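Local coordinates for hypothetical sugar ABC-transporter sugar binding protein (Arthrobacter globiformis, PDB 7BVT) that binds cyclic alpha-maltosyl-1,6-maltose, probably as the extracellular substrate-binding component of an ABC transporter for sugar uptake, at residues A[99-111]-A[299-313]. Residues are numbered along the deposited sequence; the frame is centred on the assembly and turned at random.
Sequences DIGTLADLNGRIP and AMVFENSDAEDDAAA
Arg-109 runs along the first turns of helix 306-319, from Ala-313 back toward Asp-306, and meets three of its acids. Arg-109 NH1 donates to Asp-310 OD1 at 3.0 Å, close to the guanidinium plane but above that of the carboxylate. Asp-309 CB sits over one guanidinium face; the Asp-309 carboxylate stands almost perpendicular to that plane (89°), its OD2 well outside it and meeting NH2 at long range through charge, with no N-H aimed at it. A further long salt bridge joins NH2 to Asp-306 OD1. The chain is extended from CG to NE, and Arg-109 CB rests on Ala-313 CB at 3.5 Å.

Backbone bonds tie the strand's exit to the loop: Glu-303 N to Thr-102 O (2.8 Å, 178° at the hydrogen) and Ala-104 N to Val-301 O, flanking the single bridge of Leu-103 with Phe-302. One water links Asp-105 N, Arg-109 NH2 and Glu-303 OE2.

Among apolar groups, Leu-103 CD2 makes a CH-pi contact over the Phe-302 ring, 3.9 Å from its centroid. Leu-106 CD2 meets Val-301 CG2 at 3.7 Å.

Ile-97 of helix 94-100 packs on Phe-302, Val-133 of strand 131-136 touches Leu-103, and Leu-316 of helix 306-319 reaches Val-301. Away from the sugar site of this solute-binding protein (the Met-300 side chain is about 12 Å from a bound glucose), the loop after helix 94-100 is thereby joined to the end of strand 292-301 and helix 306-319.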
loop_
_atom_site.group_PDB
_atom_site.type_symbol
_atom_site.label_atom_id
_atom_site.label_comp_id
_atom_site.label_asym_id
_atom_site.label_seq_id
_atom_site.Cartn_x
_atom_site.Cartn_y
_atom_site.Cartn_z
ATOM N N ASP A 99 17.509 3.481 10.215
ATOM C CA ASP A 99 18.929 3.886 10.069
ATOM C C ASP A 99 19.129 5.326 10.558
ATOM O O ASP A 99 20.279 5.711 10.702
ATOM C CB ASP A 99 19.404 3.759 8.612
ATOM C CG ASP A 99 19.646 2.324 8.148
ATOM O OD1 ASP A 99 19.838 1.453 9.015
ATOM O OD2 ASP A 99 19.624 2.094 6.901
ATOM N N ILE A 100 18.072 6.115 10.740
ATOM C CA ILE A 100 18.187 7.544 11.181
ATOM C C ILE A 100 18.376 7.582 12.691
ATOM O O ILE A 100 19.218 8.358 13.187
ATOM C CB ILE A 100 16.973 8.362 10.757
ATOM C CG1 ILE A 100 16.926 8.422 9.232
ATOM C CG2 ILE A 100 17.035 9.738 11.465
ATOM C CD1 ILE A 100 15.734 9.101 8.669
ATOM N N GLY A 101 17.629 6.753 13.394
ATOM C CA GLY A 101 17.648 6.711 14.851
ATOM C C GLY A 101 17.286 5.317 15.298
ATOM O O GLY A 101 16.542 4.668 14.559
ATOM N N THR A 102 17.821 4.889 16.433
ATOM C CA THR A 102 17.585 3.550 17.002
ATOM C C THR A 102 16.111 3.431 17.380
ATOM O O THR A 102 15.602 4.245 18.215
ATOM C CB THR A 102 18.420 3.274 18.260
ATOM O OG1 THR A 102 19.779 3.353 17.851
ATOM C CG2 THR A 102 18.164 1.916 18.862
ATOM N N LEU A 103 15.431 2.443 16.809
ATOM C CA LEU A 103 14.019 2.224 17.105
ATOM C C LEU A 103 13.895 1.167 18.192
ATOM O O LEU A 103 14.631 0.163 18.161
ATOM C CB LEU A 103 13.283 1.812 15.837
ATOM C CG LEU A 103 13.302 2.839 14.710
ATOM C CD1 LEU A 103 12.599 2.258 13.489
ATOM C CD2 LEU A 103 12.639 4.143 15.145
ATOM N N ALA A 104 12.995 1.409 19.117
ATOM C CA ALA A 104 12.658 0.450 20.186
ATOM C C ALA A 104 12.010 -0.801 19.606
ATOM O O ALA A 104 11.228 -0.733 18.628
ATOM C CB ALA A 104 11.760 1.034 21.228
ATOM N N ASP A 105 12.256 -1.927 20.264
ATOM C CA ASP A 105 11.544 -3.161 19.912
ATOM C C ASP A 105 10.163 -3.147 20.560
ATOM O O ASP A 105 10.044 -2.924 21.813
ATOM C CB ASP A 105 12.402 -4.347 20.326
ATOM C CG ASP A 105 11.858 -5.691 19.881
ATOM O OD1 ASP A 105 10.750 -5.788 19.302
ATOM O OD2 ASP A 105 12.646 -6.651 20.073
ATOM N N LEU A 106 9.109 -3.273 19.758
ATOM C CA LEU A 106 7.715 -3.200 20.259
ATOM C C LEU A 106 7.309 -4.534 20.833
ATOM O O LEU A 106 6.344 -4.617 21.572
ATOM C CB LEU A 106 6.782 -2.722 19.142
ATOM C CG LEU A 106 7.110 -1.326 18.602
ATOM C CD1 LEU A 106 6.252 -1.079 17.399
ATOM C CD2 LEU A 106 6.906 -0.249 19.659
ATOM N N ASN A 107 8.050 -5.591 20.506
ATOM C CA ASN A 107 7.759 -6.873 21.155
ATOM C C ASN A 107 8.040 -6.754 22.647
ATOM O O ASN A 107 9.034 -6.177 23.027
ATOM C CB ASN A 107 8.632 -7.981 20.604
ATOM C CG ASN A 107 8.246 -8.375 19.205
ATOM O OD1 ASN A 107 7.064 -8.440 18.868
ATOM N ND2 ASN A 107 9.279 -8.684 18.413
ATOM N N GLY A 108 7.098 -7.240 23.438
ATOM C CA GLY A 108 7.159 -7.110 24.897
ATOM C C GLY A 108 6.665 -5.766 25.392
ATOM O O GLY A 108 6.630 -5.579 26.626
ATOM N N ARG A 109 6.281 -4.860 24.493
ATOM C CA ARG A 109 5.746 -3.513 24.882
ATOM C C ARG A 109 4.277 -3.438 24.470
ATOM O O ARG A 109 3.439 -3.016 25.251
ATOM C CB ARG A 109 6.591 -2.410 24.249
ATOM C CG ARG A 109 8.064 -2.427 24.644
ATOM C CD ARG A 109 8.812 -1.148 24.293
ATOM N NE ARG A 109 10.285 -1.376 24.229
ATOM C CZ ARG A 109 11.090 -1.335 25.276
ATOM N NH1 ARG A 109 10.638 -0.984 26.462
ATOM N NH2 ARG A 109 12.380 -1.572 25.143
ATOM N N ILE A 110 3.967 -3.845 23.274
ATOM C CA ILE A 110 2.565 -4.002 22.802
ATOM C C ILE A 110 2.139 -5.423 23.114
ATOM O O ILE A 110 2.940 -6.342 22.891
ATOM C CB ILE A 110 2.485 -3.646 21.301
ATOM C CG1 ILE A 110 2.962 -2.206 21.086
ATOM C CG2 ILE A 110 1.107 -3.931 20.751
ATOM C CD1 ILE A 110 2.900 -1.739 19.634
ATOM N N PRO A 111 0.908 -5.682 23.565
ATOM C CA PRO A 111 0.524 -7.037 23.950
ATOM C C PRO A 111 0.739 -8.033 22.811
ATOM O O PRO A 111 0.464 -7.777 21.633
ATOM C CB PRO A 111 -0.968 -6.929 24.282
ATOM C CG PRO A 111 -1.060 -5.520 24.800
ATOM C CD PRO A 111 -0.185 -4.739 23.856
ATOM N N ALA A 299 3.713 2.942 12.746
ATOM C CA ALA A 299 4.211 3.719 13.902
ATOM C C ALA A 299 5.535 3.106 14.324
ATOM O O ALA A 299 5.634 1.876 14.343
ATOM C CB ALA A 299 3.187 3.728 15.014
ATOM N N MET A 300 6.451 3.936 14.736
ATOM C CA MET A 300 7.831 3.607 15.177
ATOM C C MET A 300 8.110 4.391 16.471
ATOM O O MET A 300 7.715 5.566 16.530
ATOM C CB MET A 300 8.825 4.025 14.104
ATOM C CG MET A 300 8.681 3.188 12.840
ATOM S SD MET A 300 9.306 4.080 11.431
ATOM C CE MET A 300 7.824 4.990 10.960
ATOM N N VAL A 301 8.733 3.754 17.446
ATOM C CA VAL A 301 9.123 4.406 18.741
ATOM C C VAL A 301 10.627 4.576 18.740
ATOM O O VAL A 301 11.345 3.575 18.606
ATOM C CB VAL A 301 8.642 3.602 19.945
ATOM C CG1 VAL A 301 9.213 4.144 21.254
ATOM C CG2 VAL A 301 7.146 3.452 19.982
ATOM N N PHE A 302 11.129 5.799 18.821
ATOM C CA PHE A 302 12.576 6.042 18.917
ATOM C C PHE A 302 13.020 5.711 20.359
ATOM O O PHE A 302 12.355 6.140 21.320
ATOM C CB PHE A 302 12.950 7.486 18.565
ATOM C CG PHE A 302 12.907 7.766 17.093
ATOM C CD1 PHE A 302 13.913 7.298 16.266
ATOM C CD2 PHE A 302 11.822 8.412 16.528
ATOM C CE1 PHE A 302 13.867 7.547 14.906
ATOM C CE2 PHE A 302 11.772 8.639 15.158
ATOM C CZ PHE A 302 12.788 8.187 14.364
ATOM N N GLU A 303 14.081 4.929 20.515
ATOM C CA GLU A 303 14.495 4.434 21.852
ATOM C C GLU A 303 15.046 5.576 22.697
ATOM O O GLU A 303 15.922 6.288 22.226
ATOM C CB GLU A 303 15.565 3.372 21.728
ATOM C CG GLU A 303 15.653 2.568 23.005
ATOM C CD GLU A 303 16.268 1.233 22.693
ATOM O OE1 GLU A 303 17.451 1.236 22.296
ATOM O OE2 GLU A 303 15.521 0.240 22.721
ATOM N N ASN A 304 14.512 5.676 23.908
ATOM C CA ASN A 304 14.878 6.609 24.995
ATOM C C ASN A 304 15.152 5.722 26.220
ATOM O O ASN A 304 15.985 4.805 26.072
ATOM C CB ASN A 304 13.789 7.681 25.118
ATOM C CG ASN A 304 13.779 8.649 23.946
ATOM O OD1 ASN A 304 12.795 8.755 23.189
ATOM N ND2 ASN A 304 14.847 9.420 23.844
ATOM N N SER A 305 14.476 5.913 27.355
ATOM C CA SER A 305 14.540 4.979 28.518
ATOM C C SER A 305 13.484 3.876 28.355
ATOM O O SER A 305 12.564 4.080 27.555
ATOM C CB SER A 305 14.344 5.720 29.799
ATOM O OG SER A 305 12.985 6.104 29.933
ATOM N N ASP A 306 13.574 2.761 29.092
ATOM C CA ASP A 306 12.557 1.673 28.985
ATOM C C ASP A 306 11.200 2.243 29.433
ATOM O O ASP A 306 10.198 1.763 28.915
ATOM C CB ASP A 306 12.900 0.404 29.788
ATOM C CG ASP A 306 14.173 -0.334 29.394
ATOM O OD1 ASP A 306 14.477 -0.437 28.194
ATOM O OD2 ASP A 306 14.832 -0.859 30.306
ATOM N N ALA A 307 11.177 3.207 30.374
ATOM C CA ALA A 307 9.941 3.861 30.887
ATOM C C ALA A 307 9.314 4.687 29.757
ATOM O O ALA A 307 8.054 4.615 29.508
ATOM C CB ALA A 307 10.254 4.758 32.070
ATOM N N GLU A 308 10.135 5.496 29.104
ATOM C CA GLU A 308 9.621 6.353 28.010
ATOM C C GLU A 308 9.196 5.446 26.842
ATOM O O GLU A 308 8.110 5.680 26.346
ATOM C CB GLU A 308 10.600 7.436 27.586
ATOM C CG GLU A 308 10.859 8.477 28.646
ATOM C CD GLU A 308 12.154 9.227 28.378
ATOM O OE1 GLU A 308 13.219 8.580 28.365
ATOM O OE2 GLU A 308 12.087 10.439 28.109
ATOM N N ASP A 309 9.967 4.426 26.442
ATOM C CA ASP A 309 9.525 3.500 25.361
ATOM C C ASP A 309 8.183 2.873 25.763
ATOM O O ASP A 309 7.260 2.759 24.913
ATOM C CB ASP A 309 10.515 2.373 25.113
ATOM C CG ASP A 309 11.851 2.847 24.649
ATOM O OD1 ASP A 309 11.972 4.047 24.415
ATOM O OD2 ASP A 309 12.759 1.989 24.578
ATOM N N ASP A 310 8.049 2.447 27.017
ATOM C CA ASP A 310 6.786 1.803 27.464
ATOM C C ASP A 310 5.638 2.831 27.471
ATOM O O ASP A 310 4.530 2.419 27.159
ATOM C CB ASP A 310 6.946 1.123 28.824
ATOM C CG ASP A 310 7.765 -0.161 28.815
ATOM O OD1 ASP A 310 7.974 -0.776 27.718
ATOM O OD2 ASP A 310 8.225 -0.519 29.905
ATOM N N ALA A 311 5.861 4.108 27.741
ATOM C CA ALA A 311 4.789 5.146 27.681
ATOM C C ALA A 311 4.270 5.270 26.237
ATOM O O ALA A 311 3.032 5.292 25.986
ATOM C CB ALA A 311 5.298 6.482 28.171
ATOM N N ALA A 312 5.197 5.347 25.295
ATOM C CA ALA A 312 4.849 5.490 23.869
ATOM C C ALA A 312 4.070 4.250 23.447
ATOM O O ALA A 312 3.043 4.340 22.743
ATOM C CB ALA A 312 6.106 5.645 23.065
ATOM N N ALA A 313 4.602 3.075 23.791
ATOM C CA ALA A 313 3.966 1.808 23.369
ATOM C C ALA A 313 2.592 1.648 24.040
ATOM O O ALA A 313 1.717 0.983 23.497
ATOM C CB ALA A 313 4.889 0.634 23.690
HETATM O O HOH W 1 16.423 -0.960 20.229
HETATM O O HOH W 2 9.441 0.996 17.376
HETATM O O HOH W 3 13.929 -1.951 22.570
HETATM O O HOH W 4 7.829 -3.601 28.329
#